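Long-range contacts in 3-oxoacyl-(acyl-carrier protein) synthase II (Thermus thermophilus, PDB 1J3N), which probably catalyses the decarboxylative condensation of an acyl group with malonyl-acyl-carrier protein in fatty acid elongation: residues L206-E211 with S223-V228; A216-T221 with T363-D368; V72-I77 with G186-A191. All coordinates share one frame; numbering follows the deposited sequence.

Contact 1 (L206-E211 with S223-V228); sequences LSTRNE and SRDGFV
D225 reaches across to S207 and T208 with its carboxylate. CB points toward 206-211, with CG between the backbone N and the carbonyl carbon (chi1 75°). CG then comes 3.5 Å from S207 OG. Beyond it the carboxylate divides its work: OD1 accepts a hydrogen bond from S207 OG (2.9 Å), and OD2 one from the backbone N of T208 (3.0 Å, 165° at the hydrogen). Both donors arrive on the syn side, slightly out of the carboxylate plane, and together they limit its rotation. R209 NH2 adds only a long salt bridge to OD1, while it makes a weak hydrogen bond to S223 O.

L206 and F227 form a single beta bridge, with S207 N donating to F227 O (2.9 Å). L206 CD2 sits over one face of the F227 ring, a CH-pi contact 3.7 Å from the centroid. Between D225 and F227, G226 passes so close to L206 and S207 that a CB would clash. F227 also meets H338 of the GHLLGAAG stretch, so this loop probably lies beside the active site, as in related condensing enzymes. L206 packs on I197 and F200 of helix 194-202, S207 and V228 rest on A216 of helix 213-216, and the chain leaves V228 for strand 232-240.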
loop_
_atom_site.group_PDB
_atom_site.type_symbol
_atom_site.label_atom_id
_atom_site.label_comp_id
_atom_site.label_asym_id
_atom_site.label_seq_id
_atom_site.Cartn_x
_atom_site.Cartn_y
_atom_site.Cartn_z
ATOM N N LEU A 206 -10.268 19.072 -11.454
ATOM C CA LEU A 206 -11.704 18.858 -11.320
ATOM C C LEU A 206 -12.594 19.691 -12.248
ATOM O O LEU A 206 -12.257 20.815 -12.628
ATOM C CB LEU A 206 -12.125 19.117 -9.868
ATOM C CG LEU A 206 -11.375 18.378 -8.750
ATOM C CD1 LEU A 206 -12.007 18.721 -7.403
ATOM C CD2 LEU A 206 -11.434 16.872 -8.981
ATOM N N SER A 207 -13.745 19.125 -12.599
ATOM C CA SER A 207 -14.709 19.802 -13.452
ATOM C C SER A 207 -15.290 20.979 -12.679
ATOM O O SER A 207 -15.535 20.878 -11.478
ATOM C CB SER A 207 -15.831 18.833 -13.845
ATOM O OG SER A 207 -16.926 19.525 -14.423
ATOM N N THR A 208 -15.506 22.099 -13.363
ATOM C CA THR A 208 -16.068 23.281 -12.713
ATOM C C THR A 208 -17.504 23.546 -13.143
ATOM O O THR A 208 -17.986 24.673 -13.035
ATOM C CB THR A 208 -15.231 24.547 -13.019
ATOM O OG1 THR A 208 -15.107 24.712 -14.441
ATOM C CG2 THR A 208 -13.848 24.434 -12.387
ATOM N N ARG A 209 -18.191 22.513 -13.622
ATOM C CA ARG A 209 -19.570 22.670 -14.074
ATOM C C ARG A 209 -20.575 22.639 -12.919
ATOM O O ARG A 209 -21.500 21.823 -12.890
ATOM C CB ARG A 209 -19.903 21.580 -15.088
ATOM C CG ARG A 209 -21.131 21.862 -15.924
ATOM C CD ARG A 209 -21.116 21.030 -17.198
ATOM N NE ARG A 209 -19.827 21.134 -17.882
ATOM C CZ ARG A 209 -19.597 20.712 -19.123
ATOM N NH1 ARG A 209 -20.572 20.155 -19.831
ATOM N NH2 ARG A 209 -18.387 20.842 -19.655
ATOM N N ASN A 210 -20.405 23.550 -11.971
ATOM C CA ASN A 210 -21.293 23.595 -10.818
ATOM C C ASN A 210 -22.771 23.746 -11.177
ATOM O O ASN A 210 -23.641 23.258 -10.451
ATOM C CB ASN A 210 -20.850 24.719 -9.879
ATOM C CG ASN A 210 -19.428 24.529 -9.390
ATOM O OD1 ASN A 210 -19.088 23.474 -8.853
ATOM N ND2 ASN A 210 -18.588 25.543 -9.577
ATOM N N GLU A 211 -23.047 24.400 -12.306
ATOM C CA GLU A 211 -24.421 24.631 -12.763
ATOM C C GLU A 211 -25.193 23.359 -13.128
ATOM O O GLU A 211 -26.414 23.317 -12.985
ATOM C CB GLU A 211 -24.433 25.595 -13.961
ATOM C CG GLU A 211 -23.655 25.108 -15.177
ATOM C CD GLU A 211 -22.184 25.488 -15.137
ATOM O OE1 GLU A 211 -21.628 25.654 -14.030
ATOM O OE2 GLU A 211 -21.575 25.609 -16.223
ATOM N N SER A 223 -16.808 18.329 -24.582
ATOM C CA SER A 223 -16.837 19.333 -23.519
ATOM C C SER A 223 -16.319 18.866 -22.155
ATOM O O SER A 223 -16.506 19.561 -21.151
ATOM C CB SER A 223 -18.260 19.877 -23.362
ATOM O OG SER A 223 -19.192 18.826 -23.160
ATOM N N ARG A 224 -15.666 17.707 -22.118
ATOM C CA ARG A 224 -15.128 17.166 -20.863
ATOM C C ARG A 224 -14.076 18.111 -20.263
ATOM O O ARG A 224 -13.142 18.520 -20.951
ATOM C CB ARG A 224 -14.534 15.776 -21.111
ATOM C CG ARG A 224 -13.403 15.714 -22.140
ATOM C CD ARG A 224 -13.015 14.257 -22.403
ATOM N NE ARG A 224 -11.765 14.080 -23.140
ATOM C CZ ARG A 224 -11.660 14.018 -24.468
ATOM N NH1 ARG A 224 -12.738 14.122 -25.233
ATOM N NH2 ARG A 224 -10.472 13.828 -25.034
ATOM N N ASP A 225 -14.220 18.448 -18.980
ATOM C CA ASP A 225 -13.299 19.389 -18.338
ATOM C C ASP A 225 -12.768 19.008 -16.951
ATOM O O ASP A 225 -12.645 19.875 -16.084
ATOM C CB ASP A 225 -13.980 20.755 -18.227
ATOM C CG ASP A 225 -15.035 20.796 -17.124
ATOM O OD1 ASP A 225 -15.923 19.912 -17.108
ATOM O OD2 ASP A 225 -14.979 21.712 -16.273
ATOM N N GLY A 226 -12.440 17.737 -16.736
ATOM C CA GLY A 226 -11.939 17.328 -15.436
ATOM C C GLY A 226 -12.916 16.393 -14.753
ATOM O O GLY A 226 -14.095 16.352 -15.115
ATOM N N PHE A 227 -12.451 15.646 -13.754
ATOM C CA PHE A 227 -13.339 14.708 -13.085
ATOM C C PHE A 227 -14.103 15.262 -11.889
ATOM O O PHE A 227 -13.915 16.412 -11.480
ATOM C CB PHE A 227 -12.577 13.415 -12.715
ATOM C CG PHE A 227 -11.569 13.568 -11.614
ATOM C CD1 PHE A 227 -11.965 13.579 -10.281
ATOM C CD2 PHE A 227 -10.212 13.650 -11.907
ATOM C CE1 PHE A 227 -11.027 13.664 -9.259
ATOM C CE2 PHE A 227 -9.272 13.736 -10.893
ATOM C CZ PHE A 227 -9.683 13.743 -9.564
ATOM N N VAL A 228 -15.009 14.441 -11.370
ATOM C CA VAL A 228 -15.820 14.807 -10.217
ATOM C C VAL A 228 -15.395 13.845 -9.124
ATOM O O VAL A 228 -15.253 12.647 -9.371
ATOM C CB VAL A 228 -17.332 14.627 -10.505
ATOM C CG1 VAL A 228 -18.156 15.031 -9.278
ATOM C CG2 VAL A 228 -17.731 15.470 -11.702
HETATM O O HOH W 1 -11.893 22.092 -15.150
HETATM O O HOH W 2 -15.608 18.147 -10.072
#

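Contact 2 (A216-T221 with T363-D368); sequences ASRPFT and TINLED
N365 ND2 is gripped by two carbonyls: S217 O accepts a nearly straight hydrogen bond at 2.9 Å, and E214 O, in helix 213-216, takes another. S217 O lies in the plane of the amide, although ND2 approaches from above the plane of that carbonyl. The chain then makes a type II beta turn from R218 to T221, with T221 OG1 donating to R218 O (2.6 Å). This turn brings a loop of the N-terminal family region against a loop of the C-terminal one.

The R218 side chain reaches over to 363-368. With its chain bent at chi3 (-42°), NH2 meets D368 OD1 in a salt bridge of 2.9 Å and 169°, in the guanidinium plane and nearly in line with the carboxylate C-O bond. N365 O covers one guanidinium face, E367 CB lies at the edge, and NH1 donates to K215 O and to water 3, which in turn donates to N365 OD1. Trimmed to a leucine here, the residue would probably leave D368 OD1 without this ionic mate and K215 O without this donor.

T221 packs on the same acid, its CB 3.2 Å from D368 OD1, while its CG2 touches N365 O. F220, at the third position of the turn, stacks on F377. L366 CD1 comes near P219 O, and P219 CG meets T363 CG2 at 3.8 Å.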
loop_
_atom_site.group_PDB
_atom_site.type_symbol
_atom_site.label_atom_id
_atom_site.label_comp_id
_atom_site.label_asym_id
_atom_site.label_seq_id
_atom_site.Cartn_x
_atom_site.Cartn_y
_atom_site.Cartn_z
ATOM N N ALA A 216 -21.693 17.159 -15.226
ATOM C CA ALA A 216 -20.277 17.504 -15.106
ATOM C C ALA A 216 -19.346 16.378 -15.572
ATOM O O ALA A 216 -18.486 16.596 -16.426
ATOM C CB ALA A 216 -19.954 17.907 -13.663
ATOM N N SER A 217 -19.506 15.183 -15.011
ATOM C CA SER A 217 -18.673 14.043 -15.413
ATOM C C SER A 217 -19.193 13.509 -16.746
ATOM O O SER A 217 -20.198 12.807 -16.796
ATOM C CB SER A 217 -18.732 12.937 -14.364
ATOM O OG SER A 217 -17.951 11.830 -14.776
ATOM N N ARG A 218 -18.487 13.835 -17.824
ATOM C CA ARG A 218 -18.896 13.441 -19.169
ATOM C C ARG A 218 -17.695 12.951 -19.987
ATOM O O ARG A 218 -17.243 13.624 -20.916
ATOM C CB ARG A 218 -19.545 14.653 -19.853
ATOM C CG ARG A 218 -18.644 15.894 -19.873
ATOM C CD ARG A 218 -19.391 17.144 -20.338
ATOM N NE ARG A 218 -20.264 16.875 -21.479
ATOM C CZ ARG A 218 -21.563 16.615 -21.374
ATOM N NH1 ARG A 218 -22.143 16.594 -20.182
ATOM N NH2 ARG A 218 -22.278 16.364 -22.460
ATOM N N PRO A 219 -17.174 11.759 -19.658
ATOM C CA PRO A 219 -16.020 11.193 -20.365
ATOM C C PRO A 219 -16.230 10.943 -21.850
ATOM O O PRO A 219 -17.303 10.525 -22.284
ATOM C CB PRO A 219 -15.735 9.908 -19.589
ATOM C CG PRO A 219 -17.100 9.501 -19.112
ATOM C CD PRO A 219 -17.704 10.809 -18.662
ATOM N N PHE A 220 -15.178 11.214 -22.616
ATOM C CA PHE A 220 -15.166 11.036 -24.060
ATOM C C PHE A 220 -15.962 12.088 -24.824
ATOM O O PHE A 220 -16.049 12.025 -26.047
ATOM C CB PHE A 220 -15.654 9.628 -24.420
ATOM C CG PHE A 220 -14.964 8.535 -23.640
ATOM C CD1 PHE A 220 -13.574 8.424 -23.650
ATOM C CD2 PHE A 220 -15.697 7.652 -22.854
ATOM C CE1 PHE A 220 -12.925 7.453 -22.884
ATOM C CE2 PHE A 220 -15.056 6.674 -22.083
ATOM C CZ PHE A 220 -13.671 6.579 -22.098
ATOM N N THR A 221 -16.545 13.060 -24.121
ATOM C CA THR A 221 -17.291 14.107 -24.808
ATOM C C THR A 221 -16.343 15.256 -25.136
ATOM O O THR A 221 -15.294 15.412 -24.508
ATOM C CB THR A 221 -18.441 14.676 -23.962
ATOM O OG1 THR A 221 -17.905 15.291 -22.786
ATOM C CG2 THR A 221 -19.431 13.582 -23.589
ATOM N N THR A 363 -22.465 4.799 -20.599
ATOM C CA THR A 363 -21.619 5.935 -20.288
ATOM C C THR A 363 -22.615 7.061 -20.497
ATOM O O THR A 363 -22.901 7.429 -21.641
ATOM C CB THR A 363 -20.463 6.110 -21.301
ATOM O OG1 THR A 363 -19.628 4.948 -21.295
ATOM C CG2 THR A 363 -19.619 7.319 -20.935
ATOM N N ILE A 364 -23.179 7.587 -19.415
ATOM C CA ILE A 364 -24.151 8.670 -19.561
ATOM C C ILE A 364 -23.481 9.996 -19.923
ATOM O O ILE A 364 -22.254 10.106 -19.933
ATOM C CB ILE A 364 -24.997 8.867 -18.268
ATOM C CG1 ILE A 364 -24.122 9.389 -17.127
ATOM C CG2 ILE A 364 -25.655 7.541 -17.867
ATOM C CD1 ILE A 364 -24.928 9.811 -15.899
ATOM N N ASN A 365 -24.302 10.994 -20.236
ATOM C CA ASN A 365 -23.837 12.330 -20.592
ATOM C C ASN A 365 -23.053 12.388 -21.900
ATOM O O ASN A 365 -22.420 13.401 -22.204
ATOM C CB ASN A 365 -22.981 12.928 -19.468
ATOM C CG ASN A 365 -23.772 13.174 -18.189
ATOM O OD1 ASN A 365 -24.975 13.455 -18.224
ATOM N ND2 ASN A 365 -23.088 13.095 -17.050
ATOM N N LEU A 366 -23.096 11.306 -22.668
ATOM C CA LEU A 366 -22.397 11.242 -23.948
ATOM C C LEU A 366 -23.217 12.009 -24.998
ATOM O O LEU A 366 -23.564 11.473 -26.050
ATOM C CB LEU A 366 -22.240 9.779 -24.362
ATOM C CG LEU A 366 -21.182 9.429 -25.400
ATOM C CD1 LEU A 366 -19.797 9.535 -24.785
ATOM C CD2 LEU A 366 -21.426 8.023 -25.897
ATOM N N GLU A 367 -23.521 13.268 -24.695
ATOM C CA GLU A 367 -24.307 14.125 -25.575
ATOM C C GLU A 367 -23.517 14.600 -26.796
ATOM O O GLU A 367 -24.004 14.541 -27.927
ATOM C CB GLU A 367 -24.815 15.337 -24.783
ATOM C CG GLU A 367 -25.721 16.276 -25.569
ATOM C CD GLU A 367 -26.229 17.434 -24.730
ATOM O OE1 GLU A 367 -26.963 17.183 -23.749
ATOM O OE2 GLU A 367 -25.890 18.596 -25.047
ATOM N N ASP A 368 -22.297 15.069 -26.553
ATOM C CA ASP A 368 -21.416 15.571 -27.605
ATOM C C ASP A 368 -20.179 14.690 -27.712
ATOM O O ASP A 368 -19.080 15.103 -27.346
ATOM C CB ASP A 368 -20.987 17.002 -27.280
ATOM C CG ASP A 368 -20.238 17.098 -25.960
ATOM O OD1 ASP A 368 -20.762 16.606 -24.937
ATOM O OD2 ASP A 368 -19.124 17.662 -25.945
HETATM O O HOH W 3 -24.947 15.593 -20.641
HETATM O O HOH W 4 -20.083 11.438 -21.246
#

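Contact 3 (V72-I77 with G186-A191); sequences VQYALI and GGTEAA
Helix 70-86 lies against strand 182-189 of the large mixed sheet, and Y74 and A75 of the helix meet T188 of the strand. The two short axes come within 7.3 Å, running at 144° to each other, and the CA atoms of A75 and T188 are 5.7 Å apart. The small side chains of A75 and T188 are consistent with so close an approach. T188 CG2 and A75 CB touch at 4.0 Å, methyl against methyl. T188 OG1, anti to its own backbone nitrogen (chi1 179°), comes 3.5 Å from Y74 CB. Its polar partner is F71 O, one residue upstream of 72-77, so a buried hydroxyl on the strand is tied to the helix backbone.

This is helix-on-sheet packing within the thiolase fold, and the contact has further neighbours in that fold: A75 also meets A140 of helix 139-148, and Y74 leans on L12 of strand 4-13. The Y74 ring lies beside E189 and A190. E189 O meets its edge, 3.6 Å from CD2, and A190 CB approaches CE2 obliquely at 4.1 Å. The ring ends in OH, which is hydrogen-bonded to R70 NH1 and more weakly to E231 OE1. E189 itself points away from the helix: its OE1 accepts from the backbone N of G105 and of G341, and its OE2 from I106 N.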
loop_
_atom_site.group_PDB
_atom_site.type_symbol
_atom_site.label_atom_id
_atom_site.label_comp_id
_atom_site.label_asym_id
_atom_site.label_seq_id
_atom_site.Cartn_x
_atom_site.Cartn_y
_atom_site.Cartn_z
ATOM N N VAL A 72 -12.655 4.172 6.931
ATOM C CA VAL A 72 -12.690 2.860 7.556
ATOM C C VAL A 72 -14.167 2.475 7.725
ATOM O O VAL A 72 -14.531 1.308 7.600
ATOM C CB VAL A 72 -11.963 2.869 8.925
ATOM C CG1 VAL A 72 -12.299 1.606 9.710
ATOM C CG2 VAL A 72 -10.438 2.947 8.703
ATOM N N GLN A 73 -15.022 3.465 7.986
ATOM C CA GLN A 73 -16.445 3.191 8.130
ATOM C C GLN A 73 -17.007 2.613 6.825
ATOM O O GLN A 73 -17.789 1.671 6.839
ATOM C CB GLN A 73 -17.198 4.467 8.514
ATOM C CG GLN A 73 -17.081 4.819 9.989
ATOM C CD GLN A 73 -17.920 6.022 10.363
ATOM O OE1 GLN A 73 -19.064 6.156 9.923
ATOM N NE2 GLN A 73 -17.361 6.902 11.190
ATOM N N TYR A 74 -16.598 3.174 5.697
ATOM C CA TYR A 74 -17.068 2.681 4.410
ATOM C C TYR A 74 -16.543 1.276 4.136
ATOM O O TYR A 74 -17.278 0.410 3.659
ATOM C CB TYR A 74 -16.632 3.616 3.282
ATOM C CG TYR A 74 -17.299 4.976 3.291
ATOM C CD1 TYR A 74 -18.338 5.267 4.178
ATOM C CD2 TYR A 74 -16.902 5.968 2.395
ATOM C CE1 TYR A 74 -18.966 6.508 4.172
ATOM C CE2 TYR A 74 -17.527 7.214 2.380
ATOM C CZ TYR A 74 -18.558 7.475 3.270
ATOM O OH TYR A 74 -19.190 8.703 3.252
ATOM N N ALA A 75 -15.275 1.036 4.438
ATOM C CA ALA A 75 -14.702 -0.293 4.199
ATOM C C ALA A 75 -15.406 -1.391 5.001
ATOM O O ALA A 75 -15.653 -2.483 4.485
ATOM C CB ALA A 75 -13.231 -0.287 4.525
ATOM N N LEU A 76 -15.715 -1.110 6.266
ATOM C CA LEU A 76 -16.388 -2.092 7.117
ATOM C C LEU A 76 -17.796 -2.370 6.598
ATOM O O LEU A 76 -18.258 -3.513 6.600
ATOM C CB LEU A 76 -16.429 -1.594 8.571
ATOM C CG LEU A 76 -15.074 -1.623 9.289
ATOM C CD1 LEU A 76 -15.145 -0.920 10.634
ATOM C CD2 LEU A 76 -14.657 -3.072 9.473
ATOM N N ILE A 77 -18.470 -1.324 6.133
ATOM C CA ILE A 77 -19.818 -1.466 5.601
ATOM C C ILE A 77 -19.793 -2.295 4.313
ATOM O O ILE A 77 -20.613 -3.201 4.135
ATOM C CB ILE A 77 -20.451 -0.084 5.318
ATOM C CG1 ILE A 77 -20.694 0.652 6.638
ATOM C CG2 ILE A 77 -21.754 -0.252 4.528
ATOM C CD1 ILE A 77 -21.123 2.109 6.459
ATOM N N GLY A 186 -10.458 -4.844 -2.031
ATOM C CA GLY A 186 -11.093 -3.737 -2.715
ATOM C C GLY A 186 -10.479 -2.415 -2.339
ATOM O O GLY A 186 -9.282 -2.334 -2.067
ATOM N N GLY A 187 -11.300 -1.371 -2.314
ATOM C CA GLY A 187 -10.789 -0.063 -1.963
ATOM C C GLY A 187 -11.831 0.830 -1.327
ATOM O O GLY A 187 -13.035 0.645 -1.517
ATOM N N THR A 188 -11.358 1.799 -0.555
ATOM C CA THR A 188 -12.244 2.741 0.101
ATOM C C THR A 188 -11.642 4.135 0.026
ATOM O O THR A 188 -10.420 4.293 0.022
ATOM C CB THR A 188 -12.463 2.370 1.584
ATOM O OG1 THR A 188 -13.328 3.343 2.194
ATOM C CG2 THR A 188 -11.142 2.348 2.330
ATOM N N GLU A 189 -12.499 5.144 -0.059
ATOM C CA GLU A 189 -12.041 6.526 -0.097
ATOM C C GLU A 189 -13.105 7.418 0.510
ATOM O O GLU A 189 -14.286 7.245 0.231
ATOM C CB GLU A 189 -11.772 6.978 -1.529
ATOM C CG GLU A 189 -10.784 8.117 -1.596
ATOM C CD GLU A 189 -9.371 7.654 -1.297
ATOM O OE1 GLU A 189 -8.775 7.000 -2.180
ATOM O OE2 GLU A 189 -8.865 7.926 -0.181
ATOM N N ALA A 190 -12.674 8.363 1.343
ATOM C CA ALA A 190 -13.576 9.309 1.999
ATOM C C ALA A 190 -12.879 10.667 2.011
ATOM O O ALA A 190 -12.534 11.189 3.071
ATOM C CB ALA A 190 -13.869 8.852 3.424
ATOM N N ALA A 191 -12.671 11.231 0.825
ATOM C CA ALA A 191 -11.976 12.503 0.703
ATOM C C ALA A 191 -12.821 13.712 0.290
ATOM O O ALA A 191 -12.289 14.706 -0.224
ATOM C CB ALA A 191 -10.799 12.344 -0.248
#

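In the fold
Contacts 1 and 2 are neighbours, their centres about 11 Å apart, and their segments alternate along the chain. S223 OG of contact 1 probably hydrogen-bonds D368 OD2 of contact 2 (3.0 Å), and R209 NH1 packs on R218 CD (3.3 Å). Contact 3 stands apart: its centre is about 25 Å from that of contact 1 and about 27 Å from that of contact 2, on the opposite side of the chain's centre from the latter. Between contact 1 and contact 3, whose nearest atoms are about 8 Å apart, the loop after helix 333-336 touches both: H338 meets F227, and G341 N donates to E189. H338 is probably the active-site histidine, as in related beta-ketoacyl synthases, so F227 probably lies near the site.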